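Local coordinates for protein oxidoreductase (Azotobacter vinelandii, PDB 7D5M) that binds NAD and, as a homolog of inositol dehydrogenase in the Gfo/Idh/MocA family, probably oxidises a polyol or sugar-like substrate, at residues G139-Y144 with E331-L336; G143-Q148 with L211-V216; H269-R274 with W284-P289; Y338-A343 with R359-H364. One frame throughout, in Å; residues are numbered along the deposited sequence.

From the N terminus, the chain first builds the NAD-binding Rossmann sheet, and its last strand, 138-140, runs into the shared starting point of interactions 1 and 2. Interaction 2 closes sooner, bringing 143-148 against helix 202-217. Interaction 1 closes a far longer loop, from 139-144 to helix 329-349; interaction 3, a local hairpin pairing in the large mixed sheet, lies within its span. Interaction 4 follows, a short loop from helix 329-349 to 359-364. Neighbours meet: Tyr144 packs on His269 and Gln271 of interaction 3, and Tyr142 on Tyr212. Interactions 1 and 2 tie the end of the Rossmann sheet to the C-terminal alpha/beta part, helped by the hydrogen bond from Val140 N to Pro361 O.

Interaction 1: residues G139-Y144 with E331-L336; sequences GVTYGY and EAWSNL. With NAD (nicotinamide-adenine-dinucleotide), chain B.
Gly143, in the 3-10 turn that follows strand 138-140, comes closest to helix 329-349 at Trp333, with 5.1 Å between their CA atoms, after two successive inverse gamma turns centred on Thr141 and Tyr142. The glycine lies over one face of the indole: its CA is 3.9 Å from the centroid of the five-membered ring of Trp333, a CH-pi contact. A CB on this residue would run into Trp333 NE1, so the close approach depends on the bare CA. Further out on the same indole, Thr141 CG2 reaches Trp333 CZ3 at 3.5 Å. Thr141 CG2 stands anti to the carbonyl carbon, which directs the methyl to the six-membered ring while OG1 is hydrogen-bonded to Glu114. Ala332 sets its CB 3.3 Å from Gly143 O, and Leu336 brings CD1 to 3.5 Å from Tyr142 O. In this buried contact, apolar side chains meet the backbone of the turn, including its carbonyl oxygens. Beyond it lies the cofactor: Trp333 CZ2 is 3.6 Å from NAD O7N, and the carboxamide carbon sits in plane at the indole edge. This is the nicotinamide end of an NAD pocket, where the turn after the last Rossmann strand meets helix 329-349 of the C-terminal alpha/beta domain.

Interaction 2: residues G143-Q148 with L211-V216; sequences GYAGHQ and LYLSEV
Ala145 carries this contact on its single methyl, and the side chain that meets it most closely is Tyr212, one of three residues that helix 202-217 presents to the 3-10 turn 143-146. The CB of Tyr212 leaves the helix toward the turn, and CG lies anti to the backbone N (chi1 -179°), which swings the ring out along the flank of Ala145. On the ring, CD2 comes within 3.8 Å of Ala145 CB and CE2 is nearer still, 3.5 Å from the same CB. The methyl therefore sits at the edge of the ring, in its plane, while Tyr142 stacks on the ring. At the tip, the hydroxyl passes on to Pro361. The turn forms part of the link from the last strand of the Rossmann sheet to helix 148-158, and here that link packs on helix 202-217 of the C-terminal alpha/beta domain. Leu213 lies beside Tyr212, and its CD2 reaches Ala145 CA at 3.8 Å and Tyr144 CB at 4.2 Å. One helical turn on from Tyr212, Val216 CG2 makes a looser contact, 4.4 Å from Ala145 CB.

Interaction 3: residues H269-R274 with W284-P289; sequences HGQKIR and WWDEHP
Asp286 CG is folded between its own backbone N and carbonyl carbon (chi1 70°), whereas Gln271 is extended with CG anti to its backbone N (chi1 -175°); between them these torsions bring carboxylate and amide together beside His269. Asp286 OD2 accepts a hydrogen bond from His269 ND1 at 2.6 Å, on its syn side and in the plane of the imidazole. From above the carboxylate plane comes Gln271 NE2, 3.2 Å from the same Asp286 OD2, and Gln271 N bonds to the other oxygen, OD1, at 3.3 Å. With an alanine here, His269 ND1 and the Gln271 amide are likely to lose their shared acceptor, leaving the imidazole freer to turn. Glu287 OE2 is likewise gripped twice, by Gly270 N at 2.9 Å and by Trp285 NE1 at 3.0 Å, from opposite faces of its plane. The strands of this beta hairpin are antiparallel: Ile273 and Trp284 form a hydrogen-bonded pair, Lys272 and Trp285 a non-hydrogen-bonded one, and Asp286 N bonds to Gln271 O at 2.9 Å. Lys272 CE lies 3.5 Å from the centroid of the Trp285 five-membered ring, almost exactly over it, and NZ adds a cation-pi contact. His269 also meets His325 of a second subunit edge-to-face. Two carboxylates thus continue the tie beyond the paired residues, and the short bond to Asp286 fixes the imidazole's rotation while helping to satisfy a buried carboxylate.

Interaction 4: residues Y338-A343 with R359-H364; sequences YRFAMA and RYPDIH
Phe340 and Tyr360 meet with their ring planes at 87° and their centroids 5.7 Å apart. The edge of the phenylalanine does the touching: its CE1 comes to 3.7 Å from Tyr360 CD1, which lies in the plane of the Phe340 ring. Tyr360 holds CG between its backbone N and its carbonyl carbon (chi1 55°), a torsion that lays the phenol along helix 329-349 and carries its far end to Ala343. There the methyl CB of Ala343 is 3.3 Å from Tyr360 OH and 3.6 Å from CE2, while near the base of the ring Arg339 CB faces Tyr360 CB. This pair of rings sits in the C-terminal alpha/beta domain, just ahead of helix 363-381, whose N-cap is Asp362; its OD1 caps Ala365 N. The same segment reaches back to the Rossmann sheet, since Pro361 is hydrogen-bonded through the backbone to Val140. Cutting Tyr360 back to the methyl of an alanine is likely to open a gap beside Phe340 and Ala343 and leave the phenylalanine edge less firmly placed. Phe340 CE1 also approaches Pro361 O, at 3.6 Å. On the outer side, Arg339 runs extended from CG to NE, bringing CD to 3.2 Å from Arg359 O. A water accepts from Arg339 NE at 2.8 Å and from Arg359 N, bridging the segments, while Arg339 NH1 makes a salt bridge with Asp318.

Interaction 1: residues G139-Y144 with E331-L336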
# COMPACT_ATOMS: atom_id res chain seq x y z
N GLY A 139 -15.55 0.44 -33.44
CA GLY A 139 -15.02 0.38 -32.07
C GLY A 139 -13.62 0.95 -32.03
O GLY A 139 -12.91 0.82 -33.05
N VAL A 140 -13.22 1.55 -30.92
CA VAL A 140 -11.82 2.01 -30.70
C VAL A 140 -11.34 1.40 -29.38
O VAL A 140 -12.09 1.43 -28.39
CB VAL A 140 -11.72 3.55 -30.73
CG1 VAL A 140 -10.31 4.02 -30.49
CG2 VAL A 140 -12.25 4.09 -32.04
N THR A 141 -10.14 0.81 -29.37
CA THR A 141 -9.69 -0.05 -28.24
C THR A 141 -9.09 0.82 -27.13
O THR A 141 -7.91 0.62 -26.76
CB THR A 141 -8.81 -1.21 -28.74
OG1 THR A 141 -8.00 -0.77 -29.81
CG2 THR A 141 -9.63 -2.37 -29.24
N TYR A 142 -9.91 1.70 -26.55
CA TYR A 142 -9.65 2.32 -25.23
C TYR A 142 -9.97 1.26 -24.17
O TYR A 142 -11.01 1.34 -23.49
CB TYR A 142 -10.48 3.59 -25.07
CG TYR A 142 -10.00 4.76 -25.89
CD1 TYR A 142 -8.75 5.33 -25.69
CD2 TYR A 142 -10.83 5.34 -26.84
CE1 TYR A 142 -8.32 6.42 -26.43
CE2 TYR A 142 -10.42 6.44 -27.58
CZ TYR A 142 -9.17 6.99 -27.37
OH TYR A 142 -8.74 8.07 -28.09
N GLY A 143 -9.11 0.25 -24.09
CA GLY A 143 -9.39 -1.04 -23.45
C GLY A 143 -9.63 -0.89 -21.97
O GLY A 143 -10.41 -1.67 -21.43
N TYR A 144 -8.99 0.09 -21.33
CA TYR A 144 -9.08 0.26 -19.85
C TYR A 144 -10.53 0.59 -19.46
O TYR A 144 -10.93 0.32 -18.33
CB TYR A 144 -8.10 1.33 -19.37
CG TYR A 144 -6.69 1.01 -19.75
CD1 TYR A 144 -5.96 0.05 -19.05
CD2 TYR A 144 -6.10 1.57 -20.87
CE1 TYR A 144 -4.67 -0.29 -19.41
CE2 TYR A 144 -4.81 1.24 -21.25
CZ TYR A 144 -4.10 0.30 -20.52
OH TYR A 144 -2.83 -0.05 -20.88
N GLU A 331 -10.01 -9.08 -19.34
CA GLU A 331 -11.47 -9.00 -19.05
C GLU A 331 -11.99 -7.66 -19.57
O GLU A 331 -13.04 -7.64 -20.22
CB GLU A 331 -11.75 -9.18 -17.56
CG GLU A 331 -11.72 -10.64 -17.15
CD GLU A 331 -10.38 -11.32 -17.29
OE1 GLU A 331 -10.26 -12.24 -18.15
OE2 GLU A 331 -9.44 -10.93 -16.57
N ALA A 332 -11.29 -6.57 -19.27
CA ALA A 332 -11.66 -5.21 -19.74
C ALA A 332 -11.81 -5.26 -21.27
O ALA A 332 -12.83 -4.78 -21.81
CB ALA A 332 -10.62 -4.21 -19.31
N TRP A 333 -10.82 -5.81 -21.97
CA TRP A 333 -10.88 -5.87 -23.46
C TRP A 333 -12.02 -6.77 -23.92
O TRP A 333 -12.66 -6.44 -24.95
CB TRP A 333 -9.56 -6.33 -24.05
CG TRP A 333 -8.55 -5.25 -24.19
CD1 TRP A 333 -7.99 -4.47 -23.22
CD2 TRP A 333 -7.96 -4.84 -25.43
NE1 TRP A 333 -7.08 -3.61 -23.78
CE2 TRP A 333 -7.05 -3.81 -25.13
CE3 TRP A 333 -8.12 -5.25 -26.76
CZ2 TRP A 333 -6.30 -3.18 -26.12
CZ3 TRP A 333 -7.38 -4.63 -27.74
CH2 TRP A 333 -6.49 -3.59 -27.42
N SER A 334 -12.25 -7.89 -23.23
CA SER A 334 -13.37 -8.83 -23.53
C SER A 334 -14.71 -8.11 -23.36
O SER A 334 -15.63 -8.36 -24.17
CB SER A 334 -13.30 -10.07 -22.69
OG SER A 334 -12.07 -10.76 -22.92
N ASN A 335 -14.82 -7.24 -22.35
CA ASN A 335 -16.05 -6.46 -22.07
C ASN A 335 -16.32 -5.48 -23.22
O ASN A 335 -17.49 -5.30 -23.56
CB ASN A 335 -15.95 -5.78 -20.70
CG ASN A 335 -15.91 -6.79 -19.59
OD1 ASN A 335 -16.40 -7.91 -19.77
ND2 ASN A 335 -15.33 -6.42 -18.45
N LEU A 336 -15.29 -4.89 -23.82
CA LEU A 336 -15.50 -4.02 -25.01
C LEU A 336 -15.90 -4.89 -26.20
O LEU A 336 -16.84 -4.52 -26.91
CB LEU A 336 -14.23 -3.24 -25.35
CG LEU A 336 -13.76 -2.22 -24.32
CD1 LEU A 336 -12.84 -1.23 -25.01
CD2 LEU A 336 -14.90 -1.51 -23.61
PA NAD B . 3.85 -3.51 -33.48
O1A NAD B . 4.89 -2.81 -34.30
O2A NAD B . 4.25 -4.28 -32.26
O5B NAD B . 2.99 -4.46 -34.44
C5B NAD B . 2.65 -4.09 -35.81
C4B NAD B . 2.11 -5.31 -36.50
O4B NAD B . 1.42 -4.94 -37.73
C3B NAD B . 3.17 -6.34 -36.93
O3B NAD B . 2.62 -7.65 -36.84
C2B NAD B . 3.44 -5.92 -38.38
O2B NAD B . 4.00 -6.93 -39.19
C1B NAD B . 2.01 -5.61 -38.82
N9A NAD B . 1.90 -4.74 -39.98
C8A NAD B . 2.57 -3.57 -40.18
N7A NAD B . 2.22 -2.95 -41.29
C5A NAD B . 1.24 -3.76 -41.83
C6A NAD B . 0.45 -3.64 -43.00
N6A NAD B . 0.53 -2.61 -43.84
N1A NAD B . -0.45 -4.62 -43.25
C2A NAD B . -0.52 -5.66 -42.39
N3A NAD B . 0.15 -5.87 -41.26
C4A NAD B . 1.03 -4.87 -41.03
O3 NAD B . 2.74 -2.43 -32.99
PN NAD B . 1.77 -2.48 -31.70
O1N NAD B . 2.50 -1.97 -30.49
O2N NAD B . 1.13 -3.84 -31.63
O5D NAD B . 0.67 -1.38 -32.08
C5D NAD B . -0.16 -1.51 -33.23
C4D NAD B . -1.28 -0.52 -33.05
O4D NAD B . -1.96 -0.81 -31.80
C3D NAD B . -0.83 0.94 -32.96
O3D NAD B . -1.80 1.78 -33.56
C2D NAD B . -0.75 1.18 -31.44
O2D NAD B . -0.91 2.54 -31.08
C1D NAD B . -1.94 0.34 -30.96
N1N NAD B . -1.84 -0.12 -29.54
C2N NAD B . -2.91 0.11 -28.70
C3N NAD B . -2.84 -0.25 -27.35
C7N NAD B . -4.11 -0.12 -26.53
O7N NAD B . -5.18 0.06 -27.12
N7N NAD B . -4.00 -0.22 -25.21
C4N NAD B . -1.63 -0.74 -26.85
C5N NAD B . -0.56 -0.95 -27.71
C6N NAD B . -0.74 -0.77 -29.06

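Interaction 2: residues G143-Q148 with L211-V216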
# COMPACT_ATOMS: atom_id res chain seq x y z
N GLY A 143 -9.11 0.25 -24.09
CA GLY A 143 -9.39 -1.04 -23.45
C GLY A 143 -9.63 -0.89 -21.97
O GLY A 143 -10.41 -1.67 -21.43
N TYR A 144 -8.99 0.09 -21.33
CA TYR A 144 -9.08 0.26 -19.85
C TYR A 144 -10.53 0.59 -19.46
O TYR A 144 -10.93 0.32 -18.33
CB TYR A 144 -8.10 1.33 -19.37
CG TYR A 144 -6.69 1.01 -19.75
CD1 TYR A 144 -5.96 0.05 -19.05
CD2 TYR A 144 -6.10 1.57 -20.87
CE1 TYR A 144 -4.67 -0.29 -19.41
CE2 TYR A 144 -4.81 1.24 -21.25
CZ TYR A 144 -4.10 0.30 -20.52
OH TYR A 144 -2.83 -0.05 -20.88
N ALA A 145 -11.31 1.12 -20.41
CA ALA A 145 -12.70 1.54 -20.17
C ALA A 145 -13.61 0.31 -19.97
O ALA A 145 -14.77 0.49 -19.54
CB ALA A 145 -13.16 2.41 -21.31
N GLY A 146 -13.10 -0.88 -20.29
CA GLY A 146 -13.80 -2.16 -20.06
C GLY A 146 -13.83 -2.58 -18.60
O GLY A 146 -14.60 -3.52 -18.27
N HIS A 147 -13.00 -2.00 -17.73
CA HIS A 147 -12.97 -2.35 -16.29
C HIS A 147 -14.26 -1.88 -15.62
O HIS A 147 -14.60 -0.68 -15.75
CB HIS A 147 -11.72 -1.80 -15.61
CG HIS A 147 -10.50 -2.62 -15.88
ND1 HIS A 147 -9.42 -2.13 -16.58
CD2 HIS A 147 -10.20 -3.89 -15.56
CE1 HIS A 147 -8.50 -3.07 -16.68
NE2 HIS A 147 -8.95 -4.15 -16.06
N GLN A 148 -14.96 -2.80 -14.94
CA GLN A 148 -16.27 -2.56 -14.27
C GLN A 148 -16.23 -1.27 -13.44
O GLN A 148 -17.25 -0.56 -13.39
CB GLN A 148 -16.64 -3.72 -13.35
CG GLN A 148 -17.05 -5.00 -14.08
CD GLN A 148 -15.90 -5.91 -14.46
OE1 GLN A 148 -15.03 -5.55 -15.25
NE2 GLN A 148 -15.92 -7.13 -13.94
N LEU A 211 -7.57 10.22 -20.55
CA LEU A 211 -8.50 11.24 -21.11
C LEU A 211 -9.83 10.57 -21.44
O LEU A 211 -10.89 11.06 -21.01
CB LEU A 211 -7.90 11.89 -22.36
CG LEU A 211 -8.78 12.99 -22.96
CD1 LEU A 211 -8.62 14.28 -22.19
CD2 LEU A 211 -8.47 13.19 -24.43
N TYR A 212 -9.79 9.44 -22.14
CA TYR A 212 -11.04 8.71 -22.48
C TYR A 212 -11.75 8.25 -21.20
O TYR A 212 -12.97 8.39 -21.11
CB TYR A 212 -10.82 7.54 -23.44
CG TYR A 212 -12.14 6.88 -23.73
CD1 TYR A 212 -13.11 7.57 -24.44
CD2 TYR A 212 -12.46 5.63 -23.24
CE1 TYR A 212 -14.36 7.02 -24.67
CE2 TYR A 212 -13.70 5.06 -23.46
CZ TYR A 212 -14.66 5.76 -24.18
OH TYR A 212 -15.89 5.22 -24.44
N LEU A 213 -11.02 7.75 -20.20
CA LEU A 213 -11.65 7.39 -18.91
C LEU A 213 -12.41 8.60 -18.36
O LEU A 213 -13.52 8.42 -17.88
CB LEU A 213 -10.62 6.86 -17.92
CG LEU A 213 -9.89 5.59 -18.35
CD1 LEU A 213 -8.92 5.15 -17.27
CD2 LEU A 213 -10.87 4.47 -18.67
N SER A 214 -11.84 9.81 -18.42
CA SER A 214 -12.53 11.02 -17.89
C SER A 214 -13.81 11.29 -18.70
O SER A 214 -14.79 11.75 -18.10
CB SER A 214 -11.64 12.23 -17.85
OG SER A 214 -11.49 12.78 -19.15
N GLU A 215 -13.80 10.99 -20.00
CA GLU A 215 -14.99 11.22 -20.87
C GLU A 215 -16.09 10.21 -20.52
O GLU A 215 -17.28 10.58 -20.57
CB GLU A 215 -14.60 11.15 -22.35
CG GLU A 215 -13.67 12.27 -22.74
CD GLU A 215 -13.27 12.31 -24.20
OE1 GLU A 215 -13.85 11.55 -25.00
OE2 GLU A 215 -12.36 13.12 -24.53
N VAL A 216 -15.74 8.98 -20.16
CA VAL A 216 -16.74 7.99 -19.68
C VAL A 216 -17.33 8.49 -18.36
O VAL A 216 -18.56 8.39 -18.19
CB VAL A 216 -16.15 6.58 -19.54
CG1 VAL A 216 -17.17 5.60 -18.98
CG2 VAL A 216 -15.60 6.08 -20.87

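Interaction 3: residues H269-R274 with W284-P289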
# COMPACT_ATOMS: atom_id res chain seq x y z
N HIS A 269 3.69 1.44 -15.12
CA HIS A 269 2.57 1.85 -16.01
C HIS A 269 2.07 3.23 -15.59
O HIS A 269 2.14 4.16 -16.40
CB HIS A 269 1.45 0.80 -16.01
CG HIS A 269 1.10 0.31 -17.37
ND1 HIS A 269 -0.21 0.28 -17.83
CD2 HIS A 269 1.86 -0.20 -18.36
CE1 HIS A 269 -0.23 -0.21 -19.05
NE2 HIS A 269 1.03 -0.51 -19.40
N GLY A 270 1.59 3.33 -14.35
CA GLY A 270 1.26 4.62 -13.72
C GLY A 270 0.13 5.30 -14.45
O GLY A 270 0.21 6.52 -14.64
N GLN A 271 -0.90 4.56 -14.87
CA GLN A 271 -2.13 5.20 -15.41
C GLN A 271 -3.10 5.39 -14.24
O GLN A 271 -3.56 4.40 -13.68
CB GLN A 271 -2.78 4.39 -16.53
CG GLN A 271 -3.95 5.14 -17.13
CD GLN A 271 -4.77 4.37 -18.13
OE1 GLN A 271 -5.71 4.92 -18.70
NE2 GLN A 271 -4.44 3.10 -18.35
N LYS A 272 -3.38 6.63 -13.89
CA LYS A 272 -4.27 6.94 -12.75
C LYS A 272 -5.22 8.05 -13.16
O LYS A 272 -4.85 8.92 -13.97
CB LYS A 272 -3.44 7.33 -11.51
CG LYS A 272 -2.38 6.31 -11.10
CD LYS A 272 -1.42 6.75 -9.99
CE LYS A 272 -0.81 5.56 -9.28
NZ LYS A 272 0.37 5.91 -8.45
N ILE A 273 -6.43 8.02 -12.61
CA ILE A 273 -7.39 9.14 -12.76
C ILE A 273 -7.98 9.41 -11.38
O ILE A 273 -8.43 8.48 -10.72
CB ILE A 273 -8.46 8.87 -13.83
CG1 ILE A 273 -9.46 10.03 -13.89
CG2 ILE A 273 -9.15 7.54 -13.64
CD1 ILE A 273 -10.24 10.09 -15.17
N ARG A 274 -7.90 10.66 -10.95
CA ARG A 274 -8.52 11.11 -9.69
C ARG A 274 -9.53 12.18 -10.06
O ARG A 274 -9.14 13.17 -10.69
CB ARG A 274 -7.47 11.64 -8.70
CG ARG A 274 -8.05 12.05 -7.36
CD ARG A 274 -6.99 12.54 -6.39
NE ARG A 274 -7.55 12.87 -5.09
CZ ARG A 274 -7.80 12.00 -4.11
NH1 ARG A 274 -7.54 10.71 -4.25
NH2 ARG A 274 -8.31 12.44 -2.98
N TRP A 284 -8.62 5.83 -9.43
CA TRP A 284 -8.45 4.49 -10.05
C TRP A 284 -7.06 4.43 -10.67
O TRP A 284 -6.62 5.43 -11.24
CB TRP A 284 -9.55 4.25 -11.09
CG TRP A 284 -9.53 2.89 -11.70
CD1 TRP A 284 -10.11 1.76 -11.20
CD2 TRP A 284 -8.95 2.51 -12.96
NE1 TRP A 284 -9.90 0.70 -12.04
CE2 TRP A 284 -9.21 1.13 -13.14
CE3 TRP A 284 -8.20 3.18 -13.94
CZ2 TRP A 284 -8.76 0.43 -14.26
CZ3 TRP A 284 -7.78 2.49 -15.05
CH2 TRP A 284 -8.06 1.13 -15.22
N TRP A 285 -6.42 3.27 -10.56
CA TRP A 285 -5.03 2.99 -10.99
C TRP A 285 -5.05 1.70 -11.80
O TRP A 285 -5.52 0.68 -11.28
CB TRP A 285 -4.16 2.90 -9.74
CG TRP A 285 -2.73 2.53 -9.97
CD1 TRP A 285 -2.02 2.63 -11.13
CD2 TRP A 285 -1.82 2.05 -8.98
NE1 TRP A 285 -0.73 2.23 -10.92
CE2 TRP A 285 -0.57 1.87 -9.61
CE3 TRP A 285 -1.94 1.77 -7.61
CZ2 TRP A 285 0.54 1.39 -8.93
CZ3 TRP A 285 -0.84 1.30 -6.94
CH2 TRP A 285 0.39 1.11 -7.59
N ASP A 286 -4.60 1.74 -13.06
CA ASP A 286 -4.79 0.62 -14.02
C ASP A 286 -4.07 -0.64 -13.53
O ASP A 286 -4.51 -1.75 -13.90
CB ASP A 286 -4.37 1.03 -15.43
CG ASP A 286 -2.88 1.22 -15.68
OD1 ASP A 286 -2.14 1.52 -14.72
OD2 ASP A 286 -2.47 1.09 -16.86
N GLU A 287 -3.01 -0.51 -12.73
CA GLU A 287 -2.19 -1.69 -12.32
C GLU A 287 -2.94 -2.49 -11.24
O GLU A 287 -2.58 -3.64 -11.00
CB GLU A 287 -0.81 -1.25 -11.84
CG GLU A 287 0.03 -0.64 -12.94
CD GLU A 287 1.35 -0.09 -12.44
OE1 GLU A 287 2.16 -0.89 -11.91
OE2 GLU A 287 1.52 1.13 -12.50
N HIS A 288 -3.92 -1.86 -10.59
CA HIS A 288 -4.79 -2.49 -9.57
C HIS A 288 -6.23 -2.17 -9.94
O HIS A 288 -6.90 -1.43 -9.24
CB HIS A 288 -4.34 -2.03 -8.19
CG HIS A 288 -2.93 -2.44 -7.93
ND1 HIS A 288 -2.60 -3.74 -7.66
CD2 HIS A 288 -1.77 -1.76 -8.00
CE1 HIS A 288 -1.29 -3.84 -7.51
NE2 HIS A 288 -0.75 -2.63 -7.71
N PRO A 289 -6.73 -2.73 -11.06
CA PRO A 289 -7.96 -2.25 -11.67
C PRO A 289 -9.23 -2.68 -10.93
O PRO A 289 -10.27 -2.14 -11.22
CB PRO A 289 -7.90 -2.90 -13.06
CG PRO A 289 -7.22 -4.21 -12.80
CD PRO A 289 -6.15 -3.88 -11.78

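Interaction 4: residues Y338-A343 with R359-H364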
# COMPACT_ATOMS: atom_id res chain seq x y z
N TYR A 338 -17.29 -7.88 -26.65
CA TYR A 338 -18.64 -8.48 -26.74
C TYR A 338 -19.64 -7.36 -27.07
O TYR A 338 -20.59 -7.62 -27.80
CB TYR A 338 -19.05 -9.32 -25.53
CG TYR A 338 -19.71 -8.57 -24.41
CD1 TYR A 338 -21.00 -8.07 -24.54
CD2 TYR A 338 -19.06 -8.38 -23.20
CE1 TYR A 338 -21.61 -7.36 -23.52
CE2 TYR A 338 -19.66 -7.68 -22.16
CZ TYR A 338 -20.94 -7.17 -22.32
OH TYR A 338 -21.53 -6.48 -21.30
N ARG A 339 -19.40 -6.14 -26.56
CA ARG A 339 -20.29 -4.99 -26.87
C ARG A 339 -20.14 -4.63 -28.35
O ARG A 339 -21.16 -4.32 -29.01
CB ARG A 339 -19.99 -3.80 -25.95
CG ARG A 339 -20.42 -4.03 -24.51
CD ARG A 339 -20.04 -2.82 -23.69
NE ARG A 339 -20.65 -2.78 -22.37
CZ ARG A 339 -20.28 -3.53 -21.34
NH1 ARG A 339 -19.31 -4.42 -21.48
NH2 ARG A 339 -20.89 -3.38 -20.17
N PHE A 340 -18.91 -4.63 -28.86
CA PHE A 340 -18.66 -4.41 -30.31
C PHE A 340 -19.50 -5.41 -31.12
O PHE A 340 -20.19 -4.98 -32.06
CB PHE A 340 -17.18 -4.52 -30.69
CG PHE A 340 -16.26 -3.51 -30.06
CD1 PHE A 340 -16.71 -2.25 -29.68
CD2 PHE A 340 -14.92 -3.81 -29.88
CE1 PHE A 340 -15.85 -1.33 -29.12
CE2 PHE A 340 -14.06 -2.87 -29.32
CZ PHE A 340 -14.52 -1.63 -28.94
N ALA A 341 -19.44 -6.70 -30.78
CA ALA A 341 -20.16 -7.78 -31.49
C ALA A 341 -21.68 -7.52 -31.39
O ALA A 341 -22.37 -7.61 -32.41
CB ALA A 341 -19.78 -9.13 -30.93
N MET A 342 -22.19 -7.21 -30.21
CA MET A 342 -23.65 -6.94 -30.05
C MET A 342 -24.07 -5.75 -30.92
O MET A 342 -25.15 -5.81 -31.53
CB MET A 342 -24.02 -6.67 -28.59
CG MET A 342 -23.91 -7.92 -27.74
SD MET A 342 -24.33 -7.61 -26.02
CE MET A 342 -26.12 -7.58 -26.10
N ALA A 343 -23.25 -4.69 -30.99
CA ALA A 343 -23.56 -3.46 -31.75
C ALA A 343 -23.57 -3.78 -33.24
O ALA A 343 -24.49 -3.31 -33.96
CB ALA A 343 -22.55 -2.38 -31.42
N ARG A 359 -23.14 1.04 -24.61
CA ARG A 359 -22.08 2.04 -24.35
C ARG A 359 -20.73 1.38 -24.64
O ARG A 359 -20.40 0.39 -23.97
CB ARG A 359 -22.10 2.51 -22.89
CG ARG A 359 -23.43 3.12 -22.45
CD ARG A 359 -23.59 4.57 -22.86
NE ARG A 359 -24.92 5.06 -22.52
CZ ARG A 359 -26.02 4.87 -23.25
NH1 ARG A 359 -25.97 4.21 -24.39
NH2 ARG A 359 -27.18 5.35 -22.84
N TYR A 360 -19.97 1.93 -25.57
CA TYR A 360 -18.60 1.45 -25.86
C TYR A 360 -17.83 2.58 -26.53
O TYR A 360 -18.41 3.50 -27.10
CB TYR A 360 -18.66 0.18 -26.71
CG TYR A 360 -19.45 0.34 -27.98
CD1 TYR A 360 -18.86 0.79 -29.15
CD2 TYR A 360 -20.81 0.09 -28.00
CE1 TYR A 360 -19.59 0.97 -30.31
CE2 TYR A 360 -21.56 0.26 -29.16
CZ TYR A 360 -20.95 0.69 -30.32
OH TYR A 360 -21.69 0.85 -31.44
N PRO A 361 -16.48 2.52 -26.48
CA PRO A 361 -15.65 3.49 -27.18
C PRO A 361 -15.85 3.32 -28.69
O PRO A 361 -15.60 2.25 -29.21
CB PRO A 361 -14.21 3.19 -26.76
CG PRO A 361 -14.29 2.07 -25.74
CD PRO A 361 -15.70 1.52 -25.74
N ASP A 362 -16.31 4.38 -29.33
CA ASP A 362 -16.82 4.32 -30.72
C ASP A 362 -16.10 5.36 -31.59
O ASP A 362 -15.10 5.94 -31.16
CB ASP A 362 -18.34 4.51 -30.72
CG ASP A 362 -18.80 5.84 -30.14
OD1 ASP A 362 -17.95 6.71 -29.86
OD2 ASP A 362 -20.03 5.98 -29.95
N ILE A 363 -16.63 5.57 -32.79
CA ILE A 363 -16.05 6.52 -33.77
C ILE A 363 -15.90 7.90 -33.11
O ILE A 363 -14.88 8.57 -33.33
CB ILE A 363 -16.91 6.55 -35.05
CG1 ILE A 363 -16.24 7.36 -36.16
CG2 ILE A 363 -18.32 7.06 -34.76
CD1 ILE A 363 -14.93 6.78 -36.65
N HIS A 364 -16.89 8.31 -32.32
CA HIS A 364 -16.94 9.66 -31.69
C HIS A 364 -15.81 9.78 -30.66
O HIS A 364 -15.16 10.83 -30.62
CB HIS A 364 -18.31 9.92 -31.06
CG HIS A 364 -19.44 9.75 -32.02
ND1 HIS A 364 -19.65 10.61 -33.07
CD2 HIS A 364 -20.41 8.81 -32.10
CE1 HIS A 364 -20.71 10.22 -33.75
NE2 HIS A 364 -21.18 9.11 -33.18
O HOH W 1 -23.06 -1.38 -22.66